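Local coordinates for alpha-galactosidase 1 (Saccharomyces cerevisiae, PDB 3LRK), which hydrolyses terminal, non-reducing alpha-D-galactose residues from alpha-D-galactosides, including galactose oligosaccharides, galactomannans and galactolipids, working as a secreted homotetramer, at residues A[42-46]-A[91-95]; A[61-66]-A[307-313]; A[67-73]-A[107-113]; A[96-101]-A[140-144]. The protein carries 1 engineered substitution. All coordinates share one frame; numbering follows the deposited sequence.

Contact 1. Residues A[42-46]-A[91-95]; sequences CDVSE and KFPNG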
loop_
_atom_site.group_PDB
_atom_site.type_symbol
_atom_site.label_atom_id
_atom_site.label_comp_id
_atom_site.label_asym_id
_atom_site.label_seq_id
_atom_site.Cartn_x
_atom_site.Cartn_y
_atom_site.Cartn_z
ATOM N N CYS A 42 -6.430 17.072 -30.964
ATOM C CA CYS A 42 -6.048 16.335 -32.184
ATOM C C CYS A 42 -6.005 17.181 -33.456
ATOM O O CYS A 42 -5.533 16.717 -34.496
ATOM C CB CYS A 42 -6.962 15.118 -32.424
ATOM S SG CYS A 42 -6.693 13.693 -31.317
ATOM N N ASP A 43 -6.495 18.414 -33.370
ATOM C CA ASP A 43 -6.552 19.306 -34.526
ATOM C C ASP A 43 -5.199 19.996 -34.746
ATOM O O ASP A 43 -5.024 21.183 -34.431
ATOM C CB ASP A 43 -7.684 20.325 -34.352
ATOM C CG ASP A 43 -7.921 21.158 -35.600
ATOM O OD1 ASP A 43 -7.733 20.621 -36.719
ATOM O OD2 ASP A 43 -8.288 22.351 -35.460
ATOM N N VAL A 44 -4.250 19.228 -35.282
ATOM C CA VAL A 44 -2.882 19.677 -35.516
ATOM C C VAL A 44 -2.579 19.670 -37.012
ATOM O O VAL A 44 -3.238 18.968 -37.780
ATOM C CB VAL A 44 -1.832 18.784 -34.775
ATOM C CG1 VAL A 44 -2.034 18.830 -33.278
ATOM C CG2 VAL A 44 -1.871 17.332 -35.263
ATOM N N SER A 45 -1.586 20.456 -37.425
ATOM C CA SER A 45 -1.111 20.437 -38.811
ATOM C C SER A 45 0.250 21.107 -38.879
ATOM O O SER A 45 0.654 21.756 -37.922
ATOM C CB SER A 45 -2.091 21.160 -39.742
ATOM O OG SER A 45 -2.111 22.550 -39.473
ATOM N N GLU A 46 0.956 20.944 -39.999
ATOM C CA GLU A 46 2.202 21.685 -40.216
ATOM C C GLU A 46 1.961 23.176 -40.011
ATOM O O GLU A 46 2.707 23.839 -39.283
ATOM C CB GLU A 46 2.785 21.436 -41.610
ATOM C CG GLU A 46 4.087 22.200 -41.844
ATOM C CD GLU A 46 4.634 22.098 -43.268
ATOM O OE1 GLU A 46 4.731 20.991 -43.826
ATOM O OE2 GLU A 46 5.004 23.151 -43.825
ATOM N N LYS A 91 -2.602 16.203 -42.535
ATOM C CA LYS A 91 -2.142 17.129 -41.502
ATOM C C LYS A 91 -0.696 17.580 -41.752
ATOM O O LYS A 91 -0.339 18.715 -41.460
ATOM C CB LYS A 91 -2.260 16.483 -40.112
ATOM C CG LYS A 91 -3.693 16.147 -39.691
ATOM C CD LYS A 91 -3.710 15.431 -38.356
ATOM C CE LYS A 91 -5.131 15.139 -37.905
ATOM N NZ LYS A 91 -5.170 14.686 -36.480
ATOM N N PHE A 92 0.122 16.675 -42.284
ATOM C CA PHE A 92 1.545 16.919 -42.544
ATOM C C PHE A 92 1.904 16.487 -43.969
ATOM O O PHE A 92 2.558 15.460 -44.173
ATOM C CB PHE A 92 2.412 16.230 -41.471
ATOM C CG PHE A 92 2.043 16.644 -40.075
ATOM C CD1 PHE A 92 1.192 15.857 -39.305
ATOM C CD2 PHE A 92 2.490 17.856 -39.557
ATOM C CE1 PHE A 92 0.807 16.256 -38.036
ATOM C CE2 PHE A 92 2.109 18.272 -38.286
ATOM C CZ PHE A 92 1.275 17.471 -37.521
ATOM N N PRO A 93 1.473 17.293 -44.968
ATOM C CA PRO A 93 1.626 16.963 -46.392
ATOM C C PRO A 93 3.065 16.801 -46.901
ATOM O O PRO A 93 3.277 16.172 -47.936
ATOM C CB PRO A 93 0.922 18.126 -47.106
ATOM C CG PRO A 93 0.824 19.220 -46.107
ATOM C CD PRO A 93 0.769 18.574 -44.764
ATOM N N ASN A 94 4.032 17.338 -46.159
ATOM C CA ASN A 94 5.444 17.313 -46.542
ATOM C C ASN A 94 6.301 16.366 -45.672
ATOM O O ASN A 94 7.523 16.285 -45.832
ATOM C CB ASN A 94 5.982 18.745 -46.502
ATOM C CG ASN A 94 5.168 19.689 -47.388
ATOM O OD1 ASN A 94 5.070 19.467 -48.583
ATOM N ND2 ASN A 94 4.562 20.718 -46.794
ATOM N N GLY A 95 5.651 15.620 -44.783
ATOM C CA GLY A 95 6.367 14.749 -43.845
ATOM C C GLY A 95 6.793 15.555 -42.624
ATOM O O GLY A 95 6.669 16.782 -42.598
HETATM O O HOH W 1 4.219 18.684 -43.146
#

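Contact 2. Residues A[61-66]-A[307-313]; sequences LKDMGY and YSQASVI. With NAG (2-acetamido-2-deoxy-beta-D-glucopyranose), chain C.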
loop_
_atom_site.group_PDB
_atom_site.type_symbol
_atom_site.label_atom_id
_atom_site.label_comp_id
_atom_site.label_asym_id
_atom_site.label_seq_id
_atom_site.Cartn_x
_atom_site.Cartn_y
_atom_site.Cartn_z
ATOM N N LEU A 61 9.636 35.193 -27.070
ATOM C CA LEU A 61 9.583 34.086 -26.112
ATOM C C LEU A 61 10.599 32.997 -26.441
ATOM O O LEU A 61 11.192 32.401 -25.535
ATOM C CB LEU A 61 8.164 33.522 -26.011
ATOM C CG LEU A 61 7.160 34.422 -25.274
ATOM C CD1 LEU A 61 5.779 33.800 -25.272
ATOM C CD2 LEU A 61 7.620 34.726 -23.841
ATOM N N LYS A 62 10.820 32.765 -27.737
ATOM C CA LYS A 62 11.870 31.845 -28.195
ATOM C C LYS A 62 13.232 32.224 -27.607
ATOM O O LYS A 62 13.935 31.378 -27.046
ATOM C CB LYS A 62 11.943 31.813 -29.724
ATOM C CG LYS A 62 13.042 30.891 -30.291
ATOM C CD LYS A 62 13.227 31.091 -31.804
ATOM C CE LYS A 62 14.113 32.303 -32.113
ATOM N NZ LYS A 62 14.118 32.639 -33.564
ATOM N N ASP A 63 13.595 33.501 -27.719
ATOM C CA ASP A 63 14.903 33.943 -27.241
ATOM C C ASP A 63 14.991 34.100 -25.719
ATOM O O ASP A 63 16.062 34.427 -25.186
ATOM C CB ASP A 63 15.360 35.206 -27.980
ATOM C CG ASP A 63 15.695 34.933 -29.434
ATOM O OD1 ASP A 63 16.601 34.118 -29.693
ATOM O OD2 ASP A 63 15.062 35.537 -30.325
ATOM N N MET A 64 13.880 33.851 -25.022
ATOM C CA MET A 64 13.900 33.725 -23.558
ATOM C C MET A 64 14.212 32.287 -23.134
ATOM O O MET A 64 14.514 32.021 -21.969
ATOM C CB MET A 64 12.583 34.186 -22.925
ATOM C CG MET A 64 12.236 35.651 -23.167
ATOM S SD MET A 64 11.108 36.347 -21.942
ATOM C CE MET A 64 12.196 36.440 -20.515
ATOM N N GLY A 65 14.136 31.368 -24.091
ATOM C CA GLY A 65 14.508 29.985 -23.852
ATOM C C GLY A 65 13.422 29.002 -24.233
ATOM O O GLY A 65 13.674 27.801 -24.247
ATOM N N TYR A 66 12.227 29.505 -24.548
ATOM C CA TYR A 66 11.098 28.647 -24.966
ATOM C C TYR A 66 11.312 28.124 -26.388
ATOM O O TYR A 66 10.717 28.620 -27.358
ATOM C CB TYR A 66 9.763 29.390 -24.881
ATOM C CG TYR A 66 9.330 29.839 -23.497
ATOM C CD1 TYR A 66 8.664 28.967 -22.620
ATOM C CD2 TYR A 66 9.554 31.150 -23.069
ATOM C CE1 TYR A 66 8.238 29.405 -21.339
ATOM C CE2 TYR A 66 9.140 31.587 -21.799
ATOM C CZ TYR A 66 8.485 30.715 -20.946
ATOM O OH TYR A 66 8.071 31.171 -19.709
ATOM N N TYR A 307 4.609 34.650 -18.526
ATOM C CA TYR A 307 5.551 33.815 -19.291
ATOM C C TYR A 307 6.866 34.527 -19.608
ATOM O O TYR A 307 7.881 33.881 -19.848
ATOM C CB TYR A 307 4.936 33.383 -20.619
ATOM C CG TYR A 307 3.965 32.229 -20.535
ATOM C CD1 TYR A 307 2.659 32.369 -21.001
ATOM C CD2 TYR A 307 4.361 30.988 -20.011
ATOM C CE1 TYR A 307 1.752 31.301 -20.944
ATOM C CE2 TYR A 307 3.461 29.915 -19.945
ATOM C CZ TYR A 307 2.166 30.081 -20.411
ATOM O OH TYR A 307 1.290 29.026 -20.341
ATOM N N SER A 308 6.829 35.858 -19.631
ATOM C CA SER A 308 7.984 36.645 -20.042
ATOM C C SER A 308 8.786 37.215 -18.869
ATOM O O SER A 308 9.716 37.992 -19.079
ATOM C CB SER A 308 7.549 37.764 -21.002
ATOM O OG SER A 308 6.979 38.839 -20.280
ATOM N N GLN A 309 8.451 36.814 -17.641
ATOM C CA GLN A 309 9.180 37.302 -16.462
ATOM C C GLN A 309 10.573 36.669 -16.353
ATOM O O GLN A 309 10.742 35.573 -15.790
ATOM C CB GLN A 309 8.360 37.126 -15.173
ATOM C CG GLN A 309 8.955 37.829 -13.920
ATOM C CD GLN A 309 8.786 39.356 -13.933
ATOM O OE1 GLN A 309 8.341 39.934 -14.922
ATOM N NE2 GLN A 309 9.144 40.003 -12.830
ATOM N N ALA A 310 11.565 37.388 -16.881
ATOM C CA ALA A 310 12.956 36.939 -16.929
ATOM C C ALA A 310 13.515 36.537 -15.569
ATOM O O ALA A 310 14.261 35.571 -15.470
ATOM C CB ALA A 310 13.833 38.009 -17.569
ATOM N N SER A 311 13.128 37.281 -14.536
ATOM C CA SER A 311 13.571 37.070 -13.158
ATOM C C SER A 311 13.175 35.684 -12.634
ATOM O O SER A 311 13.932 35.022 -11.914
ATOM C CB SER A 311 12.920 38.133 -12.273
ATOM O OG SER A 311 13.749 38.417 -11.171
ATOM N N VAL A 312 11.970 35.262 -12.989
ATOM C CA VAL A 312 11.444 33.977 -12.533
ATOM C C VAL A 312 12.040 32.816 -13.344
ATOM O O VAL A 312 12.385 31.769 -12.779
ATOM C CB VAL A 312 9.897 33.984 -12.528
ATOM C CG1 VAL A 312 9.330 32.601 -12.222
ATOM C CG2 VAL A 312 9.372 35.006 -11.514
ATOM N N ILE A 313 12.174 33.006 -14.656
ATOM C CA ILE A 313 12.849 32.038 -15.537
ATOM C C ILE A 313 14.309 31.798 -15.116
ATOM O O ILE A 313 14.805 30.662 -15.162
ATOM C CB ILE A 313 12.778 32.470 -17.025
ATOM C CG1 ILE A 313 11.319 32.582 -17.488
ATOM C CG2 ILE A 313 13.562 31.494 -17.931
ATOM C CD1 ILE A 313 11.144 33.247 -18.873
HETATM C C1 NAG C . 18.079 37.817 -29.525
HETATM C C2 NAG C . 17.225 38.284 -30.709
HETATM C C3 NAG C . 17.468 37.482 -31.992
HETATM C C4 NAG C . 18.926 37.095 -32.268
HETATM C C5 NAG C . 19.799 37.005 -31.003
HETATM C C6 NAG C . 21.245 37.335 -31.356
HETATM C C7 NAG C . 15.106 39.295 -30.073
HETATM C C8 NAG C . 13.617 39.138 -30.109
HETATM N N2 NAG C . 15.816 38.215 -30.384
HETATM O O3 NAG C . 16.974 38.217 -33.094
HETATM O O4 NAG C . 18.919 35.820 -32.897
HETATM O O5 NAG C . 19.420 37.881 -29.950
HETATM O O6 NAG C . 22.096 36.732 -30.411
HETATM O O7 NAG C . 15.617 40.371 -29.770
#

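Contact 3. Residues A[67-73]-A[107-113]; sequences KYIILDD and SFLFGMY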
loop_
_atom_site.group_PDB
_atom_site.type_symbol
_atom_site.label_atom_id
_atom_site.label_comp_id
_atom_site.label_asym_id
_atom_site.label_seq_id
_atom_site.Cartn_x
_atom_site.Cartn_y
_atom_site.Cartn_z
ATOM N N LYS A 67 12.157 27.107 -26.502
ATOM C CA LYS A 67 12.703 26.706 -27.803
ATOM C C LYS A 67 12.224 25.372 -28.357
ATOM O O LYS A 67 12.386 25.109 -29.549
ATOM C CB LYS A 67 14.236 26.764 -27.775
ATOM C CG LYS A 67 14.749 28.199 -27.941
ATOM C CD LYS A 67 16.259 28.293 -27.906
ATOM C CE LYS A 67 16.701 29.720 -28.155
ATOM N NZ LYS A 67 18.195 29.801 -28.297
ATOM N N TYR A 68 11.653 24.535 -27.495
ATOM C CA TYR A 68 11.075 23.266 -27.939
ATOM C C TYR A 68 9.627 23.466 -28.385
ATOM O O TYR A 68 8.770 23.856 -27.586
ATOM C CB TYR A 68 11.160 22.200 -26.833
ATOM C CG TYR A 68 12.542 21.636 -26.631
ATOM C CD1 TYR A 68 13.079 20.719 -27.533
ATOM C CD2 TYR A 68 13.312 22.006 -25.530
ATOM C CE1 TYR A 68 14.361 20.191 -27.347
ATOM C CE2 TYR A 68 14.593 21.488 -25.335
ATOM C CZ TYR A 68 15.106 20.581 -26.244
ATOM O OH TYR A 68 16.364 20.072 -26.054
ATOM N N ILE A 69 9.388 23.247 -29.675
ATOM C CA ILE A 69 8.039 23.213 -30.251
ATOM C C ILE A 69 7.604 21.753 -30.282
ATOM O O ILE A 69 8.078 20.955 -31.121
ATOM C CB ILE A 69 8.006 23.829 -31.689
ATOM C CG1 ILE A 69 8.511 25.283 -31.673
ATOM C CG2 ILE A 69 6.596 23.720 -32.305
ATOM C CD1 ILE A 69 7.712 26.236 -30.737
ATOM N N ILE A 70 6.728 21.398 -29.345
ATOM C CA ILE A 70 6.387 19.995 -29.124
ATOM C C ILE A 70 5.015 19.646 -29.689
ATOM O O ILE A 70 3.983 20.063 -29.163
ATOM C CB ILE A 70 6.451 19.597 -27.625
ATOM C CG1 ILE A 70 7.789 20.005 -26.997
ATOM C CG2 ILE A 70 6.208 18.086 -27.463
ATOM C CD1 ILE A 70 7.712 20.212 -25.470
ATOM N N LEU A 71 5.037 18.878 -30.771
ATOM C CA LEU A 71 3.843 18.335 -31.396
ATOM C C LEU A 71 3.412 17.132 -30.564
ATOM O O LEU A 71 4.208 16.212 -30.341
ATOM C CB LEU A 71 4.144 17.900 -32.830
ATOM C CG LEU A 71 3.046 17.161 -33.620
ATOM C CD1 LEU A 71 1.864 18.066 -33.933
ATOM C CD2 LEU A 71 3.614 16.550 -34.879
ATOM N N ASP A 72 2.160 17.150 -30.115
ATOM C CA ASP A 72 1.626 16.111 -29.233
ATOM C C ASP A 72 0.953 14.988 -30.046
ATOM O O ASP A 72 1.421 14.645 -31.128
ATOM C CB ASP A 72 0.683 16.753 -28.198
ATOM C CG ASP A 72 0.664 16.008 -26.859
ATOM O OD1 ASP A 72 1.514 16.285 -25.986
ATOM O OD2 ASP A 72 -0.221 15.147 -26.679
ATOM N N ASP A 73 -0.123 14.411 -29.508
ATOM C CA ASP A 73 -0.793 13.215 -30.045
ATOM C C ASP A 73 -1.487 13.488 -31.397
ATOM O O ASP A 73 -1.529 14.630 -31.856
ATOM C CB ASP A 73 -1.825 12.744 -29.003
ATOM C CG ASP A 73 -2.117 11.232 -29.046
ATOM O OD1 ASP A 73 -1.842 10.528 -30.049
ATOM O OD2 ASP A 73 -2.641 10.740 -28.025
ATOM N N SER A 107 15.793 28.609 -35.536
ATOM C CA SER A 107 16.490 28.361 -34.261
ATOM C C SER A 107 15.586 27.740 -33.195
ATOM O O SER A 107 15.771 27.968 -31.994
ATOM C CB SER A 107 17.167 29.637 -33.731
ATOM O OG SER A 107 18.133 30.108 -34.654
ATOM N N PHE A 108 14.595 26.974 -33.645
ATOM C CA PHE A 108 13.762 26.176 -32.752
ATOM C C PHE A 108 14.259 24.732 -32.707
ATOM O O PHE A 108 14.995 24.288 -33.592
ATOM C CB PHE A 108 12.301 26.176 -33.218
ATOM C CG PHE A 108 11.515 27.396 -32.808
ATOM C CD1 PHE A 108 11.101 28.324 -33.766
ATOM C CD2 PHE A 108 11.180 27.610 -31.478
ATOM C CE1 PHE A 108 10.372 29.454 -33.406
ATOM C CE2 PHE A 108 10.447 28.733 -31.099
ATOM C CZ PHE A 108 10.037 29.661 -32.072
ATOM N N LEU A 109 13.828 24.004 -31.680
ATOM C CA LEU A 109 14.004 22.566 -31.621
ATOM C C LEU A 109 12.625 21.893 -31.743
ATOM O O LEU A 109 11.617 22.473 -31.339
ATOM C CB LEU A 109 14.726 22.165 -30.325
ATOM C CG LEU A 109 16.194 22.632 -30.247
ATOM C CD1 LEU A 109 16.836 22.228 -28.896
ATOM C CD2 LEU A 109 17.014 22.071 -31.441
ATOM N N PHE A 110 12.595 20.687 -32.307
ATOM C CA PHE A 110 11.340 20.010 -32.664
ATOM C C PHE A 110 11.092 18.809 -31.744
ATOM O O PHE A 110 11.941 17.922 -31.630
ATOM C CB PHE A 110 11.401 19.572 -34.134
ATOM C CG PHE A 110 10.140 18.892 -34.649
ATOM C CD1 PHE A 110 8.872 19.284 -34.213
ATOM C CD2 PHE A 110 10.234 17.888 -35.605
ATOM C CE1 PHE A 110 7.717 18.669 -34.701
ATOM C CE2 PHE A 110 9.076 17.265 -36.108
ATOM C CZ PHE A 110 7.821 17.666 -35.649
ATOM N N GLY A 111 9.937 18.813 -31.083
ATOM C CA GLY A 111 9.507 17.697 -30.247
ATOM C C GLY A 111 8.356 16.934 -30.881
ATOM O O GLY A 111 7.499 17.517 -31.559
ATOM N N MET A 112 8.357 15.620 -30.678
ATOM C CA MET A 112 7.271 14.746 -31.135
ATOM C C MET A 112 6.785 13.856 -29.991
ATOM O O MET A 112 7.311 13.923 -28.882
ATOM C CB MET A 112 7.685 13.932 -32.369
ATOM C CG MET A 112 7.535 14.738 -33.668
ATOM S SD MET A 112 7.629 13.805 -35.196
ATOM C CE MET A 112 6.017 13.032 -35.213
ATOM N N TYR A 113 5.774 13.040 -30.268
ATOM C CA TYR A 113 5.063 12.310 -29.227
ATOM C C TYR A 113 4.793 10.848 -29.617
ATOM O O TYR A 113 4.470 10.536 -30.767
ATOM C CB TYR A 113 3.754 13.049 -28.895
ATOM C CG TYR A 113 2.753 12.256 -28.075
ATOM C CD1 TYR A 113 1.886 11.352 -28.693
ATOM C CD2 TYR A 113 2.650 12.433 -26.687
ATOM C CE1 TYR A 113 0.973 10.613 -27.955
ATOM C CE2 TYR A 113 1.724 11.701 -25.940
ATOM C CZ TYR A 113 0.891 10.794 -26.584
ATOM O OH TYR A 113 -0.036 10.047 -25.868
HETATM O O HOH W 2 4.364 14.256 -32.346
#

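Contact 4. Residues A[96-101]-A[140-144]; sequences MGHVAD and NNRVD. With NA (sodium ion), chain K.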
loop_
_atom_site.group_PDB
_atom_site.type_symbol
_atom_site.label_atom_id
_atom_site.label_comp_id
_atom_site.label_asym_id
_atom_site.label_seq_id
_atom_site.Cartn_x
_atom_site.Cartn_y
_atom_site.Cartn_z
ATOM N N MET A 96 7.290 14.865 -41.602
ATOM C CA MET A 96 7.679 15.523 -40.360
ATOM C C MET A 96 9.045 16.201 -40.470
ATOM O O MET A 96 9.241 17.266 -39.909
ATOM C CB MET A 96 7.668 14.516 -39.193
ATOM C CG MET A 96 6.314 13.777 -39.023
ATOM S SD MET A 96 4.840 14.831 -39.164
ATOM C CE MET A 96 5.102 15.992 -37.855
ATOM N N GLY A 97 9.978 15.583 -41.194
ATOM C CA GLY A 97 11.342 16.115 -41.316
ATOM C C GLY A 97 11.322 17.526 -41.883
ATOM O O GLY A 97 12.117 18.372 -41.495
ATOM N N HIS A 98 10.390 17.778 -42.796
ATOM C CA HIS A 98 10.206 19.120 -43.355
ATOM C C HIS A 98 9.737 20.169 -42.327
ATOM O O HIS A 98 10.133 21.346 -42.399
ATOM C CB HIS A 98 9.251 19.073 -44.545
ATOM C CG HIS A 98 9.295 20.307 -45.385
ATOM N ND1 HIS A 98 10.422 20.687 -46.082
ATOM C CD2 HIS A 98 8.366 21.262 -45.620
ATOM C CE1 HIS A 98 10.183 21.815 -46.722
ATOM N NE2 HIS A 98 8.939 22.177 -46.468
ATOM N N VAL A 99 8.900 19.746 -41.381
ATOM C CA VAL A 99 8.509 20.605 -40.245
ATOM C C VAL A 99 9.741 20.912 -39.379
ATOM O O VAL A 99 9.970 22.061 -39.011
ATOM C CB VAL A 99 7.395 19.958 -39.372
ATOM C CG1 VAL A 99 6.932 20.911 -38.232
ATOM C CG2 VAL A 99 6.216 19.513 -40.237
ATOM N N ALA A 100 10.528 19.877 -39.068
ATOM C CA ALA A 100 11.792 20.027 -38.327
ATOM C C ALA A 100 12.729 21.061 -38.966
ATOM O O ALA A 100 13.352 21.853 -38.266
ATOM C CB ALA A 100 12.501 18.680 -38.227
ATOM N N ASP A 101 12.832 21.021 -40.293
ATOM C CA ASP A 101 13.749 21.894 -41.058
ATOM C C ASP A 101 13.356 23.359 -40.943
ATOM O O ASP A 101 14.213 24.226 -40.714
ATOM C CB ASP A 101 13.776 21.474 -42.533
ATOM C CG ASP A 101 14.375 20.094 -42.743
ATOM O OD1 ASP A 101 15.102 19.595 -41.858
ATOM O OD2 ASP A 101 14.110 19.498 -43.802
ATOM N N ASN A 140 15.111 9.902 -38.289
ATOM C CA ASN A 140 15.014 10.135 -39.748
ATOM C C ASN A 140 14.331 11.459 -40.056
ATOM O O ASN A 140 14.630 12.112 -41.061
ATOM C CB ASN A 140 14.250 9.006 -40.449
ATOM C CG ASN A 140 15.062 7.735 -40.584
ATOM O OD1 ASN A 140 16.233 7.670 -40.187
ATOM N ND2 ASN A 140 14.436 6.704 -41.135
ATOM N N ASN A 141 13.400 11.836 -39.180
ATOM C CA ASN A 141 12.641 13.075 -39.309
ATOM C C ASN A 141 13.196 14.249 -38.503
ATOM O O ASN A 141 12.530 15.271 -38.338
ATOM C CB ASN A 141 11.166 12.801 -39.018
ATOM C CG ASN A 141 10.541 11.951 -40.095
ATOM O OD1 ASN A 141 10.480 10.722 -39.979
ATOM N ND2 ASN A 141 10.149 12.589 -41.194
ATOM N N ARG A 142 14.422 14.076 -37.999
ATOM C CA ARG A 142 15.232 15.168 -37.413
ATOM C C ARG A 142 14.590 15.804 -36.178
ATOM O O ARG A 142 14.706 17.004 -35.924
ATOM C CB ARG A 142 15.611 16.198 -38.500
ATOM C CG ARG A 142 16.403 15.531 -39.623
ATOM C CD ARG A 142 16.720 16.466 -40.771
ATOM N NE ARG A 142 15.586 16.774 -41.651
ATOM C CZ ARG A 142 15.084 15.952 -42.574
ATOM N NH1 ARG A 142 15.567 14.726 -42.730
ATOM N NH2 ARG A 142 14.093 16.359 -43.354
ATOM N N VAL A 143 13.940 14.944 -35.398
ATOM C CA VAL A 143 13.302 15.287 -34.136
ATOM C C VAL A 143 14.362 15.456 -33.030
ATOM O O VAL A 143 15.347 14.741 -33.016
ATOM C CB VAL A 143 12.284 14.159 -33.771
ATOM C CG1 VAL A 143 11.750 14.301 -32.339
ATOM C CG2 VAL A 143 11.135 14.148 -34.783
ATOM N N ASP A 144 14.142 16.398 -32.113
ATOM C CA ASP A 144 15.114 16.723 -31.043
ATOM C C ASP A 144 14.659 16.374 -29.636
ATOM O O ASP A 144 15.431 16.529 -28.683
ATOM C CB ASP A 144 15.453 18.217 -31.073
ATOM C CG ASP A 144 15.826 18.700 -32.455
ATOM O OD1 ASP A 144 16.827 18.204 -33.025
ATOM O OD2 ASP A 144 15.090 19.555 -32.980
HETATM NA NA NA K . 7.968 24.262 -46.500
#

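Contact 1. Residues A[42-46]-A[91-95]
Lys-91 lies stretched out alongside the backbone of Cys-42 to Val-44. Its CG rests 3.4 Å from Val-44 O, and its NZ donates to Cys-42 O at 2.9 Å. The same NZ bonds Cys-74 O, and Cys-74 is the disulfide partner of Cys-42. One ammonium group therefore holds the backbone at both ends of the bridge. The ring of Phe-92 comes next and meets the other segment at a slant. Its CZ packs 3.9 Å from Val-44 CG2, while its CE2 comes within 3.4 Å of Glu-46 N. That amide hydrogen bonds Lys-91 O at 3.0 Å. The side chain of Glu-46 runs out extended, with CG anti to the backbone N (chi1 -180°), and this carries the carboxylate as far as Asn-94. The two side chains cross at about a right angle, their flat ends turned 51° apart. Asn-94 ND2 donates to the syn side of Glu-46 OE1 at 3.0 Å, in an almost straight bond (174°). Ser-45 is the N-cap of helix 46-58, its OG taking Leu-48 N. Phe-92 to Gly-95 form a type I turn leading to helix 96-105. The contact thus joins the entries of two helices of the barrel domain. The lysine charge is held by two backbone carbonyls and the glutamate charge is met by an amide N-H, which probably stabilises each without a countercharge across the contact.

Contact 2. Residues A[61-66]-A[307-313]
The loop that leads from helix 46-58 into strand 68-70 of the TIM barrel packs here on the short connection between helices 301-307 and 310-316. Tyr-66 OH donates to Tyr-307 O at 2.7 Å. It comes in the carbonyl plane, on a lone pair, with a C=O...O angle of 125°. A phenylalanine here would fill much the same space but would probably leave the buried carbonyl of Tyr-307 without this donor. Ile-313 CD1 meets the same ring obliquely, 3.9 Å from Tyr-66 CE2. Met-64 reaches across beside it. A bend at the sulfur (chi3 71°) brings its CE 3.7 Å from Ala-310 CB, and CE is equally close to Ile-313 CD1. Gln-309 is the N-cap of helix 310-316, so the methionine methyl sits at the start of that helix. Met-32 and Ile-292 of barrel strands 32-35 and 290-292 also touch Tyr-66. The loop 61-66 is held in shape by Leu-61 O, which accepts from Met-64 N and Tyr-66 N on opposite faces of its plane. Away from the helices, Asp-63 OD2 accepts from N2 of an N-acetylglucosamine at 2.8 Å (162°), while Asp-63 OD1 takes a hydrogen bond with Thr-424 OG1.

Contact 3. Residues A[67-73]-A[107-113]
Tyr-113 lays one face of its ring over Asp-72 OD2, which stands 3.9 Å above the ring plane toward the rim. Asp-73 N lies over the same face. The tyrosine CG lies anti to the backbone N (chi1 166°), which carries the ring across to the aspartates. The segments carry neighbouring parallel strands of the TIM barrel, 68-70 and 109-113, linked through helix 96-105 in a beta-alpha-beta crossover. Four backbone bonds join them: Lys-67 O accepts Leu-109 N, Leu-109 O accepts Ile-69 N, Ile-69 O accepts Gly-111 N, and Gly-111 O accepts Leu-71 N. Tyr-68 and Leu-109 lie side by side on the face shared with Ile-70, Tyr-68 CD1 being 3.5 Å from Leu-109 CB. Any CB on Gly-111 would strike Ile-70 CG1. Ile-69 is on the other face, toward helix 46-58, and its CG1 meets Phe-108 CD2 obliquely at 3.5 Å. Asp-72 and Asp-73 are assigned substrate-binding residues. Asp-72 OD1 forms a salt bridge with Lys-147, and Tyr-113 OH hydrogen bonds the nucleophile Asp-149. The strand ends therefore form part of the active-site floor. The Asp-73 carboxylate crosses the tyrosine obliquely, with Asp-73 CG 3.3 Å from Tyr-113 CE1. Its OD1 hydrogen bonds Thr-120 OG1 and its OD2 accepts from Ala-122 N. Beyond the last direct backbone bond, a water donates to Leu-71 O at 2.8 Å and accepts weakly from Tyr-113 N.

Contact 4. Residues A[96-101]-A[140-144]
Asp-101 OD1 accepts from Arg-142 NE at 2.9 Å, and Asp-101 OD2 accepts from Arg-142 NH2 at 3.2 Å. The guanidinium thus grips the carboxylate side-on, one nitrogen to each oxygen, both on the syn side. The two flat groups are only 16° from coplanar. The arginine chain bends at chi3 (-75°), which folds its end back against helix 96-105. One face of the guanidinium then lies over Gly-97 CA. Any CB on Gly-97 would collide with Arg-142 NH2, so the lack of a side chain lets the loop come close. Gly-97 CA also makes a C-H...O contact with Asn-141 O at 3.3 Å. Ala-100 CB packs 3.4 Å from Asn-141 O. Arg-142 has positive phi and is the C-prime residue of the Schellman motif that ends helix 131-140. A leucine here would probably leave the Asp-101 carboxylate without its charged mate and free to turn. On another side of helix 96-105, His-98 NE2 binds a sodium ion at 2.3 Å, which His-102 also ligates. The contact joins helix 96-105 to the loop from helix 131-140 into strand 145-149. Its paired charges probably offset each other, and the two-point grip is likely to restrict rotation of both groups.

Overall arrangement
From the N terminus, residues 42-46 come first, and contact 1 closes its loop at 91-95. Contacts 2 and 3 both open within that loop, at 61-66 and 67-73, and close after it, so both cross contact 1. Contact 4 opens at 96-101, once contact 1 has closed, and ends at 140-144. It crosses contact 3, which closes at 107-113. Contact 2 closes last, at 307-313, and its long loop encloses contacts 3 and 4. Contact 3 pairs two adjacent barrel strands and touches all three other contacts. Leu-71 packs on Phe-92 of contact 1 and Met-96 of contact 4, while Phe-108 touches Lys-62 of contact 2. Contact 2 ties the helices after strand 290-292 to the loop before strand 68-70.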